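Local coordinates for protein putative adhesin (Bacteroides fragilis NCTC 9343, PDB 3PET) that is a putative lipoprotein adhesin with a right-handed beta-helix fold, and probably takes part in cell adhesion, at residues A[123-137]-A[143-157]. Residues are numbered along the deposited sequence; the frame is centred on the assembly and turned at random.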
loop_
_atom_site.group_PDB
_atom_site.type_symbol
_atom_site.label_atom_id
_atom_site.label_comp_id
_atom_site.label_asym_id
_atom_site.label_seq_id
_atom_site.Cartn_x
_atom_site.Cartn_y
_atom_site.Cartn_z
ATOM N N ASP A 123 -13.740 0.689 7.783
ATOM C CA ASP A 123 -14.870 -0.238 7.690
ATOM C C ASP A 123 -16.141 0.521 8.016
ATOM O O ASP A 123 -16.355 0.883 9.167
ATOM C CB ASP A 123 -14.649 -1.445 8.638
ATOM C CG ASP A 123 -15.622 -2.611 8.473
ATOM O OD1 ASP A 123 -16.731 -2.394 7.952
ATOM O OD2 ASP A 123 -15.287 -3.726 8.914
ATOM N N ILE A 124 -16.949 0.809 6.989
ATOM C CA ILE A 124 -18.195 1.572 7.131
ATOM C C ILE A 124 -19.352 0.672 6.765
ATOM O O ILE A 124 -19.416 0.154 5.651
ATOM C CB ILE A 124 -18.150 2.888 6.304
ATOM C CG1 ILE A 124 -17.015 3.810 6.860
ATOM C CG2 ILE A 124 -19.518 3.606 6.277
ATOM C CD1 ILE A 124 -16.611 4.856 5.949
ATOM N N GLN A 125 -20.265 0.512 7.729
ATOM C CA GLN A 125 -21.442 -0.348 7.644
ATOM C C GLN A 125 -22.713 0.482 7.678
ATOM O O GLN A 125 -22.755 1.497 8.384
ATOM C CB GLN A 125 -21.430 -1.348 8.816
ATOM C CG GLN A 125 -20.148 -2.190 8.883
ATOM C CD GLN A 125 -20.069 -3.078 10.103
ATOM O OE1 GLN A 125 -19.173 -2.943 10.954
ATOM N NE2 GLN A 125 -20.970 -4.049 10.189
ATOM N N SER A 126 -23.754 0.042 6.921
ATOM C CA SER A 126 -25.073 0.680 6.843
ATOM C C SER A 126 -24.953 2.157 6.450
ATOM O O SER A 126 -25.510 3.042 7.118
ATOM C CB SER A 126 -25.840 0.534 8.160
ATOM O OG SER A 126 -25.832 -0.807 8.611
ATOM N N LEU A 127 -24.225 2.410 5.366
ATOM C CA LEU A 127 -24.083 3.763 4.846
ATOM C C LEU A 127 -25.271 4.096 3.928
ATOM O O LEU A 127 -25.615 3.298 3.063
ATOM C CB LEU A 127 -22.741 3.886 4.077
ATOM C CG LEU A 127 -22.471 5.219 3.342
ATOM C CD1 LEU A 127 -22.373 6.416 4.313
ATOM C CD2 LEU A 127 -21.253 5.097 2.435
ATOM N N THR A 128 -25.880 5.274 4.100
ATOM C CA THR A 128 -26.923 5.766 3.198
ATOM C C THR A 128 -26.457 7.150 2.772
ATOM O O THR A 128 -26.373 8.035 3.616
ATOM C CB THR A 128 -28.334 5.775 3.837
ATOM O OG1 THR A 128 -28.640 4.493 4.384
ATOM C CG2 THR A 128 -29.411 6.188 2.853
ATOM N N CYS A 129 -26.091 7.333 1.496
ATOM C CA CYS A 129 -25.618 8.644 1.065
ATOM C C CYS A 129 -26.044 8.930 -0.360
ATOM O O CYS A 129 -26.514 8.025 -1.049
ATOM C CB CYS A 129 -24.097 8.743 1.220
ATOM S SG CYS A 129 -23.156 7.704 0.060
ATOM N N GLN A 130 -25.848 10.188 -0.813
ATOM C CA GLN A 130 -26.121 10.557 -2.196
ATOM C C GLN A 130 -24.842 10.381 -2.974
ATOM O O GLN A 130 -24.820 9.651 -3.957
ATOM C CB GLN A 130 -26.671 11.994 -2.308
ATOM C CG GLN A 130 -27.992 12.224 -1.546
ATOM C CD GLN A 130 -29.064 11.199 -1.858
ATOM O OE1 GLN A 130 -29.483 11.041 -3.011
ATOM N NE2 GLN A 130 -29.506 10.453 -0.842
ATOM N N LYS A 131 -23.766 11.043 -2.522
ATOM C CA LYS A 131 -22.473 10.978 -3.184
ATOM C C LYS A 131 -21.411 10.460 -2.227
ATOM O O LYS A 131 -21.304 10.935 -1.090
ATOM C CB LYS A 131 -22.066 12.347 -3.754
ATOM C CG LYS A 131 -23.018 12.891 -4.817
ATOM C CD LYS A 131 -22.634 14.292 -5.252
ATOM C CE LYS A 131 -23.625 14.859 -6.236
ATOM N NZ LYS A 131 -23.293 16.260 -6.609
ATOM N N LEU A 132 -20.638 9.478 -2.688
ATOM C CA LEU A 132 -19.535 8.900 -1.936
ATOM C C LEU A 132 -18.272 9.077 -2.740
ATOM O O LEU A 132 -18.240 8.755 -3.937
ATOM C CB LEU A 132 -19.758 7.412 -1.605
ATOM C CG LEU A 132 -18.544 6.656 -1.027
ATOM C CD1 LEU A 132 -18.179 7.135 0.393
ATOM C CD2 LEU A 132 -18.769 5.179 -1.071
ATOM N N ASN A 133 -17.240 9.593 -2.092
ATOM C CA ASN A 133 -15.926 9.778 -2.686
ATOM C C ASN A 133 -14.898 9.113 -1.800
ATOM O O ASN A 133 -14.785 9.480 -0.638
ATOM C CB ASN A 133 -15.597 11.270 -2.902
ATOM C CG ASN A 133 -14.304 11.457 -3.659
ATOM O OD1 ASN A 133 -14.159 11.011 -4.783
ATOM N ND2 ASN A 133 -13.307 12.065 -3.045
ATOM N N VAL A 134 -14.170 8.112 -2.337
ATOM C CA VAL A 134 -13.139 7.392 -1.598
ATOM C C VAL A 134 -11.816 7.571 -2.325
ATOM O O VAL A 134 -11.700 7.231 -3.506
ATOM C CB VAL A 134 -13.475 5.878 -1.387
ATOM C CG1 VAL A 134 -12.335 5.137 -0.684
ATOM C CG2 VAL A 134 -14.765 5.703 -0.613
ATOM N N GLN A 135 -10.807 8.062 -1.597
ATOM C CA GLN A 135 -9.439 8.179 -2.094
ATOM C C GLN A 135 -8.568 7.411 -1.131
ATOM O O GLN A 135 -8.284 7.915 -0.029
ATOM C CB GLN A 135 -9.001 9.654 -2.212
ATOM C CG GLN A 135 -9.799 10.479 -3.231
ATOM C CD GLN A 135 -9.207 10.475 -4.615
ATOM O OE1 GLN A 135 -8.073 10.060 -4.836
ATOM N NE2 GLN A 135 -9.955 10.984 -5.574
ATOM N N SER A 136 -8.226 6.147 -1.474
ATOM C CA SER A 136 -7.379 5.343 -0.573
ATOM C C SER A 136 -5.951 5.479 -1.021
ATOM O O SER A 136 -5.637 5.233 -2.182
ATOM C CB SER A 136 -7.833 3.887 -0.494
ATOM O OG SER A 136 -7.773 3.235 -1.757
HETATM N N MSE A 137 -5.118 6.015 -0.132
HETATM C CA MSE A 137 -3.745 6.364 -0.470
HETATM C C MSE A 137 -2.699 5.803 0.483
HETATM O O MSE A 137 -1.528 6.061 0.278
HETATM C CB MSE A 137 -3.621 7.892 -0.478
HETATM C CG MSE A 137 -4.406 8.567 -1.604
HETATM SE SE MSE A 137 -4.450 10.484 -1.296
HETATM C CE MSE A 137 -5.947 10.510 -0.124
ATOM N N LYS A 143 -13.500 -0.934 3.445
ATOM C CA LYS A 143 -14.693 -1.767 3.350
ATOM C C LYS A 143 -15.937 -0.893 3.519
ATOM O O LYS A 143 -16.026 -0.120 4.474
ATOM C CB LYS A 143 -14.662 -2.914 4.370
ATOM C CG LYS A 143 -15.779 -3.939 4.168
ATOM C CD LYS A 143 -15.602 -5.139 5.081
ATOM C CE LYS A 143 -16.744 -6.123 4.955
ATOM N NZ LYS A 143 -16.720 -7.138 6.043
ATOM N N LEU A 144 -16.874 -1.002 2.557
ATOM C CA LEU A 144 -18.089 -0.199 2.497
ATOM C C LEU A 144 -19.318 -1.042 2.220
ATOM O O LEU A 144 -19.323 -1.857 1.297
ATOM C CB LEU A 144 -17.941 0.856 1.379
ATOM C CG LEU A 144 -16.699 1.763 1.440
ATOM C CD1 LEU A 144 -16.335 2.272 0.081
ATOM C CD2 LEU A 144 -16.898 2.920 2.418
ATOM N N GLU A 145 -20.373 -0.813 2.995
ATOM C CA GLU A 145 -21.659 -1.480 2.828
ATOM C C GLU A 145 -22.774 -0.438 2.966
ATOM O O GLU A 145 -22.695 0.453 3.811
ATOM C CB GLU A 145 -21.823 -2.637 3.828
ATOM C CG GLU A 145 -23.110 -3.455 3.649
ATOM C CD GLU A 145 -24.345 -2.864 4.312
ATOM O OE1 GLU A 145 -24.183 -2.206 5.360
ATOM O OE2 GLU A 145 -25.470 -3.041 3.790
ATOM N N GLY A 146 -23.791 -0.568 2.123
ATOM C CA GLY A 146 -24.940 0.330 2.133
ATOM C C GLY A 146 -25.355 0.749 0.746
ATOM O O GLY A 146 -25.325 -0.054 -0.181
ATOM N N THR A 147 -25.775 1.997 0.600
ATOM C CA THR A 147 -26.233 2.499 -0.700
ATOM C C THR A 147 -25.653 3.885 -0.977
ATOM O O THR A 147 -25.394 4.663 -0.059
ATOM C CB THR A 147 -27.799 2.540 -0.803
ATOM O OG1 THR A 147 -28.326 3.538 0.081
ATOM C CG2 THR A 147 -28.471 1.187 -0.549
ATOM N N ALA A 148 -25.502 4.201 -2.253
ATOM C CA ALA A 148 -25.055 5.512 -2.728
ATOM C C ALA A 148 -25.689 5.780 -4.085
ATOM O O ALA A 148 -25.959 4.836 -4.831
ATOM C CB ALA A 148 -23.539 5.557 -2.831
ATOM N N GLN A 149 -25.966 7.048 -4.404
ATOM C CA GLN A 149 -26.472 7.336 -5.742
ATOM C C GLN A 149 -25.267 7.303 -6.676
ATOM O O GLN A 149 -25.314 6.695 -7.732
ATOM C CB GLN A 149 -27.226 8.680 -5.790
ATOM C CG GLN A 149 -28.634 8.624 -5.189
ATOM C CD GLN A 149 -29.611 7.764 -5.982
ATOM O OE1 GLN A 149 -29.487 7.563 -7.198
ATOM N NE2 GLN A 149 -30.613 7.232 -5.303
ATOM N N ILE A 150 -24.156 7.903 -6.227
ATOM C CA ILE A 150 -22.876 7.953 -6.938
ATOM C C ILE A 150 -21.779 7.497 -5.987
ATOM O O ILE A 150 -21.739 7.963 -4.845
ATOM C CB ILE A 150 -22.560 9.382 -7.510
ATOM C CG1 ILE A 150 -23.700 9.888 -8.422
ATOM C CG2 ILE A 150 -21.199 9.378 -8.294
ATOM C CD1 ILE A 150 -23.821 11.419 -8.542
ATOM N N ALA A 151 -20.865 6.626 -6.467
ATOM C CA ALA A 151 -19.694 6.188 -5.687
ATOM C C ALA A 151 -18.438 6.300 -6.539
ATOM O O ALA A 151 -18.310 5.617 -7.567
ATOM C CB ALA A 151 -19.873 4.759 -5.178
ATOM N N ALA A 152 -17.546 7.207 -6.144
ATOM C CA ALA A 152 -16.254 7.412 -6.781
ATOM C C ALA A 152 -15.239 6.689 -5.909
ATOM O O ALA A 152 -15.112 7.005 -4.721
ATOM C CB ALA A 152 -15.944 8.912 -6.915
ATOM N N LEU A 153 -14.624 5.632 -6.452
ATOM C CA LEU A 153 -13.692 4.757 -5.722
ATOM C C LEU A 153 -12.343 4.808 -6.387
ATOM O O LEU A 153 -12.191 4.284 -7.498
ATOM C CB LEU A 153 -14.249 3.306 -5.688
ATOM C CG LEU A 153 -15.705 3.137 -5.198
ATOM C CD1 LEU A 153 -16.176 1.683 -5.334
ATOM C CD2 LEU A 153 -15.875 3.611 -3.742
ATOM N N HIS A 154 -11.372 5.483 -5.746
ATOM C CA HIS A 154 -10.047 5.684 -6.319
ATOM C C HIS A 154 -8.992 5.139 -5.373
ATOM O O HIS A 154 -8.734 5.711 -4.310
ATOM C CB HIS A 154 -9.796 7.183 -6.635
ATOM C CG HIS A 154 -10.859 7.811 -7.483
ATOM N ND1 HIS A 154 -11.063 7.429 -8.809
ATOM C CD2 HIS A 154 -11.754 8.772 -7.167
ATOM C CE1 HIS A 154 -12.083 8.151 -9.239
ATOM N NE2 HIS A 154 -12.529 8.977 -8.288
ATOM N N SER A 155 -8.400 4.014 -5.752
ATOM C CA SER A 155 -7.377 3.385 -4.931
ATOM C C SER A 155 -6.018 3.743 -5.484
ATOM O O SER A 155 -5.819 3.678 -6.697
ATOM C CB SER A 155 -7.598 1.877 -4.858
ATOM O OG SER A 155 -7.643 1.272 -6.143
ATOM N N LYS A 156 -5.096 4.178 -4.603
ATOM C CA LYS A 156 -3.746 4.627 -4.994
ATOM C C LYS A 156 -2.629 4.054 -4.126
ATOM O O LYS A 156 -1.466 4.210 -4.476
ATOM C CB LYS A 156 -3.651 6.169 -4.955
ATOM C CG LYS A 156 -4.574 6.858 -5.952
ATOM C CD LYS A 156 -4.731 8.341 -5.666
ATOM C CE LYS A 156 -5.560 8.982 -6.750
ATOM N NZ LYS A 156 -5.751 10.440 -6.532
ATOM N N GLY A 157 -2.970 3.438 -3.001
ATOM C CA GLY A 157 -1.966 2.885 -2.102
ATOM C C GLY A 157 -1.854 1.384 -2.228
ATOM O O GLY A 157 -1.929 0.827 -3.332
HETATM O O HOH W 1 -17.419 -5.401 8.545
HETATM O O HOH W 2 -29.508 2.646 2.546
HETATM O O HOH W 3 -28.524 6.212 -1.060
HETATM O O HOH W 4 -5.213 1.938 -1.883
#
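Leu132 and Val134 run alongside Ala151 and Leu153 in two successive coils of a right-handed beta-helix, the strands 131-136 and 150-155 lying parallel with axes 4.7 Å apart. Regular backbone bonds, such as Ala152 N to Leu132 O at 2.8 Å, join the coils. Leu144 points into the interior, its CD1 meeting Leu132 CD2 tip to tip and sliding past Val134 CG2 (3.8 Å), while its CD2 lies beside Ile124. Branched aliphatic chains fill this part of the buried interior, and small Ala148 takes Cys129 SG against its CB at 3.6 Å. At the corner a beta bulge shifts the register by one. Gly146 fits there because its backbone angles (136°, -143°) would jam a side chain against the preceding carbonyl. Glu145, bent at chi2 (-83°), turns OE1 back to accept from Ser126 N at 2.8 Å, while OE2 pairs with Arg167. On the outer face Gln135 can stay polar: Lys156 NZ, from the loop after the strand, donates to Gln135 OE1 (2.9 Å). The same amide places NE2 3.3 Å from His154 CD2, oblique to the ring. Water bridges Thr128 and Thr147. Strands 101-103 and 111-116 precede this pair of coils, and strands 161-168 and 171-175 continue the stack beyond it.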